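Local coordinates for FHA domain-containing protein DDL (Arabidopsis thaliana, PDB 3VPY) that probably recognises phosphothreonine-containing partners such as Dicer-like1 through its forkhead-associated domain, at residues A[53-58]-A[120-125]; A[60-65]-A[90-95]. All blocks are in the same frame, centred on the assembly; numbering follows the deposited sequence.

Interaction 1: A[53-58]-A[120-125]; sequences TDHPSC and GNSSRE
H55 and S122 face each other with their CA atoms 5.5 Å apart, as do C58 and G120, where the type I turn from H55 to C58 lies beside the loop that runs from G120 into the strand starting at R124; no backbone hydrogen bond joins the two segments. The one hydrogen bond that crosses comes from the backbone N of N121 to S57 OG, 2.9 Å long. A hydroxyl suits this place because it accepts that N-H while also pairing with H55 ND1 at 2.8 Å. H55 ND1 accepts the backbone N-H of S57, which approaches 37° out of the ring plane, so the histidine is tied to its own turn.

With CG of H55 anti to the backbone N (chi1 -167°), the imidazole lies flat against the 120-125 backbone. S122 CA sits over one face, 3.7 Å from the ring centroid in a CH-pi contact, while P56 CD lies against the opposite face. The backbone N of S123, buried here without a hydrogen-bond partner, also lies over the ring, 3.8 Å from H55 CD2. With an alanine in place of H55, S57 OG would probably keep only N121 N among these partners, and the S57 N-H would lose its acceptor and S122 CA its ring face.

G120 has a positive phi, and a side chain would run into S57 OG, so glycine fits well. Beside H55 CB, S122 OG accepts from R124 N at 3.0 Å, an ST turn leading into the strand, and C58 SG packs 4.3 Å from S122 CB. The carbonyl of C58 bonds to R44. The arrangement joins two inter-strand loops at one end of the FHA beta-sandwich, the end at which domains of this family bind phosphothreonine.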
loop_
_atom_site.group_PDB
_atom_site.type_symbol
_atom_site.label_atom_id
_atom_site.label_comp_id
_atom_site.label_asym_id
_atom_site.label_seq_id
_atom_site.Cartn_x
_atom_site.Cartn_y
_atom_site.Cartn_z
ATOM N N THR A 53 -9.115 10.085 -3.702
ATOM C CA THR A 53 -8.402 10.331 -4.945
ATOM C C THR A 53 -9.320 11.189 -5.801
ATOM O O THR A 53 -10.164 10.688 -6.558
ATOM C CB THR A 53 -8.026 9.013 -5.658
ATOM O OG1 THR A 53 -9.227 8.261 -5.933
ATOM C CG2 THR A 53 -7.079 8.215 -4.781
ATOM N N ASP A 54 -9.170 12.499 -5.655
ATOM C CA ASP A 54 -10.144 13.448 -6.195
ATOM C C ASP A 54 -10.074 13.663 -7.715
ATOM O O ASP A 54 -11.010 14.195 -8.301
ATOM C CB ASP A 54 -10.005 14.792 -5.471
ATOM C CG ASP A 54 -10.493 14.743 -4.017
ATOM O OD1 ASP A 54 -11.445 13.990 -3.688
ATOM O OD2 ASP A 54 -9.929 15.501 -3.194
ATOM N N HIS A 55 -8.968 13.280 -8.338
ATOM C CA HIS A 55 -8.811 13.521 -9.779
ATOM C C HIS A 55 -9.981 12.899 -10.569
ATOM O O HIS A 55 -10.406 11.778 -10.267
ATOM C CB HIS A 55 -7.471 12.978 -10.282
ATOM C CG HIS A 55 -7.114 13.465 -11.650
ATOM N ND1 HIS A 55 -7.424 12.770 -12.803
ATOM C CD2 HIS A 55 -6.516 14.612 -12.051
ATOM C CE1 HIS A 55 -7.020 13.459 -13.851
ATOM N NE2 HIS A 55 -6.465 14.582 -13.422
ATOM N N PRO A 56 -10.541 13.635 -11.539
ATOM C CA PRO A 56 -11.728 13.130 -12.227
ATOM C C PRO A 56 -11.519 11.820 -13.013
ATOM O O PRO A 56 -12.490 11.187 -13.395
ATOM C CB PRO A 56 -12.138 14.300 -13.150
ATOM C CG PRO A 56 -10.954 15.167 -13.236
ATOM C CD PRO A 56 -10.190 15.001 -11.965
ATOM N N SER A 57 -10.276 11.394 -13.232
ATOM C CA SER A 57 -10.083 10.101 -13.943
ATOM C C SER A 57 -10.265 8.910 -13.012
ATOM O O SER A 57 -10.304 7.753 -13.458
ATOM C CB SER A 57 -8.710 10.033 -14.615
ATOM O OG SER A 57 -7.676 10.082 -13.665
ATOM N N CYS A 58 -10.335 9.176 -11.719
ATOM C CA CYS A 58 -10.399 8.098 -10.718
ATOM C C CYS A 58 -11.813 7.585 -10.473
ATOM O O CYS A 58 -12.769 8.341 -10.490
ATOM C CB CYS A 58 -9.827 8.578 -9.397
ATOM S SG CYS A 58 -8.042 8.921 -9.526
ATOM N N GLY A 120 -5.321 5.943 -12.074
ATOM C CA GLY A 120 -5.819 6.481 -13.315
ATOM C C GLY A 120 -4.836 7.406 -14.005
ATOM O O GLY A 120 -3.653 7.080 -14.146
ATOM N N ASN A 121 -5.328 8.578 -14.401
ATOM C CA ASN A 121 -4.504 9.591 -15.064
ATOM C C ASN A 121 -4.275 10.797 -14.159
ATOM O O ASN A 121 -4.109 11.942 -14.627
ATOM C CB ASN A 121 -5.179 10.003 -16.369
ATOM C CG ASN A 121 -5.462 8.815 -17.262
ATOM O OD1 ASN A 121 -6.573 8.657 -17.794
ATOM N ND2 ASN A 121 -4.449 7.953 -17.430
ATOM N N SER A 122 -4.271 10.516 -12.859
ATOM C CA SER A 122 -4.150 11.545 -11.844
ATOM C C SER A 122 -2.825 12.308 -11.976
ATOM O O SER A 122 -1.822 11.759 -12.431
ATOM C CB SER A 122 -4.312 10.940 -10.436
ATOM O OG SER A 122 -4.196 11.953 -9.461
ATOM N N SER A 123 -2.873 13.576 -11.587
ATOM C CA SER A 123 -1.714 14.456 -11.435
ATOM C C SER A 123 -0.992 14.196 -10.101
ATOM O O SER A 123 0.063 14.802 -9.819
ATOM C CB SER A 123 -2.175 15.916 -11.513
ATOM O OG SER A 123 -3.270 16.161 -10.638
ATOM N N ARG A 124 -1.566 13.319 -9.280
ATOM C CA ARG A 124 -0.946 12.931 -8.003
ATOM C C ARG A 124 -0.267 11.575 -8.095
ATOM O O ARG A 124 -0.633 10.743 -8.930
ATOM C CB ARG A 124 -1.976 12.885 -6.887
ATOM C CG ARG A 124 -2.555 14.196 -6.584
ATOM C CD ARG A 124 -3.168 14.206 -5.224
ATOM N NE ARG A 124 -3.596 15.571 -4.987
ATOM C CZ ARG A 124 -3.765 16.106 -3.794
ATOM N NH1 ARG A 124 -3.570 15.379 -2.697
ATOM N NH2 ARG A 124 -4.146 17.376 -3.726
ATOM N N GLU A 125 0.738 11.356 -7.253
ATOM C CA GLU A 125 1.415 10.070 -7.195
ATOM C C GLU A 125 1.808 9.847 -5.758
ATOM O O GLU A 125 1.877 10.788 -4.973
ATOM C CB GLU A 125 2.684 10.072 -8.033
ATOM C CG GLU A 125 2.499 10.298 -9.504
ATOM C CD GLU A 125 3.827 10.511 -10.142
ATOM O OE1 GLU A 125 4.206 11.694 -10.318
ATOM O OE2 GLU A 125 4.504 9.494 -10.412
#

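Interaction 2: A[60-65]-A[90-95]; sequences KQHAVI and LGSTNK
H62 and A63 form a classic beta bulge, both facing F42, at the start of an inner strand of the FHA sandwich, and the bulge meets the loop of L90 to K95. The link is a nearly straight hydrogen bond from L90 N to H62 O, 2.9 Å long (165°).

Packing is tight around L90. Its CG, anti to the carbonyl carbon (chi1 -55°), stands 4.0 Å from A63 CA; CD1 reaches Q61 CB and CD2 reaches V64 CG1, while L41 of the neighbouring strand also touches this leucine. A branched apolar residue is apt for a place lined by a backbone and aliphatic carbons. Q61 turns its polar end elsewhere, its amide bonding to T1 and L3 near the chain's start. A second tight spot is a CH-pi contact: S92 is small enough for its CB to lie against one face of the H62 imidazole, 3.5 Å from the ring centroid, while its OG bonds to D89 OD1.

The other side is looser: G91, exposed and at a positive phi, makes no contact with the bulge, and a water bridges the two backbones, donating to Q61 O at 2.7 Å and to L90 O at 3.1 Å.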
loop_
_atom_site.group_PDB
_atom_site.type_symbol
_atom_site.label_atom_id
_atom_site.label_comp_id
_atom_site.label_asym_id
_atom_site.label_seq_id
_atom_site.Cartn_x
_atom_site.Cartn_y
_atom_site.Cartn_z
ATOM N N LYS A 60 -14.993 5.827 -8.242
ATOM C CA LYS A 60 -15.551 6.056 -6.903
ATOM C C LYS A 60 -14.856 5.209 -5.831
ATOM O O LYS A 60 -14.480 5.692 -4.751
ATOM C CB LYS A 60 -17.048 5.763 -6.932
ATOM C CG LYS A 60 -17.870 6.838 -7.641
ATOM C CD LYS A 60 -19.307 6.396 -7.795
ATOM C CE LYS A 60 -20.171 6.984 -6.725
ATOM N NZ LYS A 60 -21.582 6.959 -7.189
ATOM N N GLN A 61 -14.679 3.933 -6.158
ATOM C CA GLN A 61 -13.859 3.002 -5.384
ATOM C C GLN A 61 -12.835 2.395 -6.349
ATOM O O GLN A 61 -13.178 1.583 -7.229
ATOM C CB GLN A 61 -14.734 1.902 -4.758
ATOM C CG GLN A 61 -15.821 2.422 -3.822
ATOM C CD GLN A 61 -16.613 1.302 -3.163
ATOM O OE1 GLN A 61 -16.034 0.345 -2.662
ATOM N NE2 GLN A 61 -17.937 1.442 -3.133
ATOM N N HIS A 62 -11.586 2.817 -6.199
ATOM C CA HIS A 62 -10.597 2.630 -7.247
ATOM C C HIS A 62 -9.688 1.456 -6.931
ATOM O O HIS A 62 -9.525 0.566 -7.754
ATOM C CB HIS A 62 -9.752 3.897 -7.411
ATOM C CG HIS A 62 -9.086 4.014 -8.742
ATOM N ND1 HIS A 62 -7.966 3.301 -9.110
ATOM C CD2 HIS A 62 -9.402 4.789 -9.807
ATOM C CE1 HIS A 62 -7.615 3.643 -10.338
ATOM N NE2 HIS A 62 -8.471 4.541 -10.781
ATOM N N ALA A 63 -9.090 1.461 -5.745
ATOM C CA ALA A 63 -8.101 0.434 -5.378
ATOM C C ALA A 63 -8.085 0.314 -3.867
ATOM O O ALA A 63 -8.471 1.254 -3.157
ATOM C CB ALA A 63 -6.732 0.819 -5.867
ATOM N N VAL A 64 -7.634 -0.837 -3.370
ATOM C CA VAL A 64 -7.378 -0.986 -1.938
ATOM C C VAL A 64 -5.903 -1.371 -1.703
ATOM O O VAL A 64 -5.293 -2.045 -2.532
ATOM C CB VAL A 64 -8.363 -2.016 -1.285
ATOM C CG1 VAL A 64 -8.173 -3.450 -1.832
ATOM C CG2 VAL A 64 -8.243 -2.008 0.213
ATOM N N ILE A 65 -5.328 -0.890 -0.615
ATOM C CA ILE A 65 -4.099 -1.502 -0.095
ATOM C C ILE A 65 -4.517 -2.341 1.103
ATOM O O ILE A 65 -5.081 -1.816 2.081
ATOM C CB ILE A 65 -3.004 -0.469 0.260
ATOM C CG1 ILE A 65 -2.459 0.137 -1.041
ATOM C CG2 ILE A 65 -1.867 -1.150 1.055
ATOM C CD1 ILE A 65 -1.449 1.281 -0.896
ATOM N N LEU A 90 -9.792 -2.279 -8.251
ATOM C CA LEU A 90 -11.159 -2.780 -8.128
ATOM C C LEU A 90 -11.907 -2.719 -9.450
ATOM O O LEU A 90 -13.134 -2.506 -9.473
ATOM C CB LEU A 90 -11.924 -2.030 -7.020
ATOM C CG LEU A 90 -11.229 -2.048 -5.651
ATOM C CD1 LEU A 90 -11.941 -1.163 -4.642
ATOM C CD2 LEU A 90 -11.177 -3.462 -5.115
ATOM N N GLY A 91 -11.183 -2.924 -10.544
ATOM C CA GLY A 91 -11.769 -2.839 -11.886
ATOM C C GLY A 91 -12.041 -1.430 -12.381
ATOM O O GLY A 91 -13.076 -1.161 -13.027
ATOM N N SER A 92 -11.115 -0.529 -12.078
ATOM C CA SER A 92 -11.239 0.870 -12.463
ATOM C C SER A 92 -11.087 1.026 -13.975
ATOM O O SER A 92 -10.319 0.308 -14.598
ATOM C CB SER A 92 -10.172 1.685 -11.730
ATOM O OG SER A 92 -8.883 1.366 -12.226
ATOM N N THR A 93 -11.810 1.971 -14.561
ATOM C CA THR A 93 -11.671 2.197 -15.982
ATOM C C THR A 93 -10.241 2.604 -16.349
ATOM O O THR A 93 -9.676 2.126 -17.326
ATOM C CB THR A 93 -12.700 3.227 -16.463
ATOM O OG1 THR A 93 -13.978 2.582 -16.457
ATOM C CG2 THR A 93 -12.407 3.661 -17.892
ATOM N N ASN A 94 -9.662 3.484 -15.552
ATOM C CA ASN A 94 -8.394 4.112 -15.901
ATOM C C ASN A 94 -7.169 3.502 -15.225
ATOM O O ASN A 94 -6.062 3.996 -15.396
ATOM C CB ASN A 94 -8.516 5.635 -15.694
ATOM C CG ASN A 94 -9.533 6.221 -16.651
ATOM O OD1 ASN A 94 -10.408 7.033 -16.285
ATOM N ND2 ASN A 94 -9.466 5.753 -17.877
ATOM N N LYS A 95 -7.389 2.419 -14.470
ATOM C CA LYS A 95 -6.301 1.539 -14.014
ATOM C C LYS A 95 -5.537 2.039 -12.792
ATOM O O LYS A 95 -5.665 3.202 -12.376
ATOM C CB LYS A 95 -5.312 1.210 -15.155
ATOM C CG LYS A 95 -5.972 0.720 -16.467
ATOM C CD LYS A 95 -4.954 0.141 -17.414
ATOM C CE LYS A 95 -5.552 -0.160 -18.792
ATOM N NZ LYS A 95 -4.476 -0.183 -19.817
HETATM O O HOH W 1 -13.957 0.499 -9.626
#

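In the fold
The centres of interactions 1 and 2 lie about 11 Å apart, on the same side of the chain's centre, and interaction 2 is nested within the stretch of chain that interaction 1 closes. They touch directly: G120 N makes a probable hydrogen bond to K95 O, 2.8 Å away, just beyond the ends of the paired strands 116-119 and 96-98. Strand 63-73, which follows 53-58 and begins within 60-65, belongs to the other sheet, so the contacts tie loops from both halves of the sandwich together. N94 of segment 90-95 packs against S57, G120 and N121, consistent with a common loop surface for phosphothreonine recognition, as in other FHA domains.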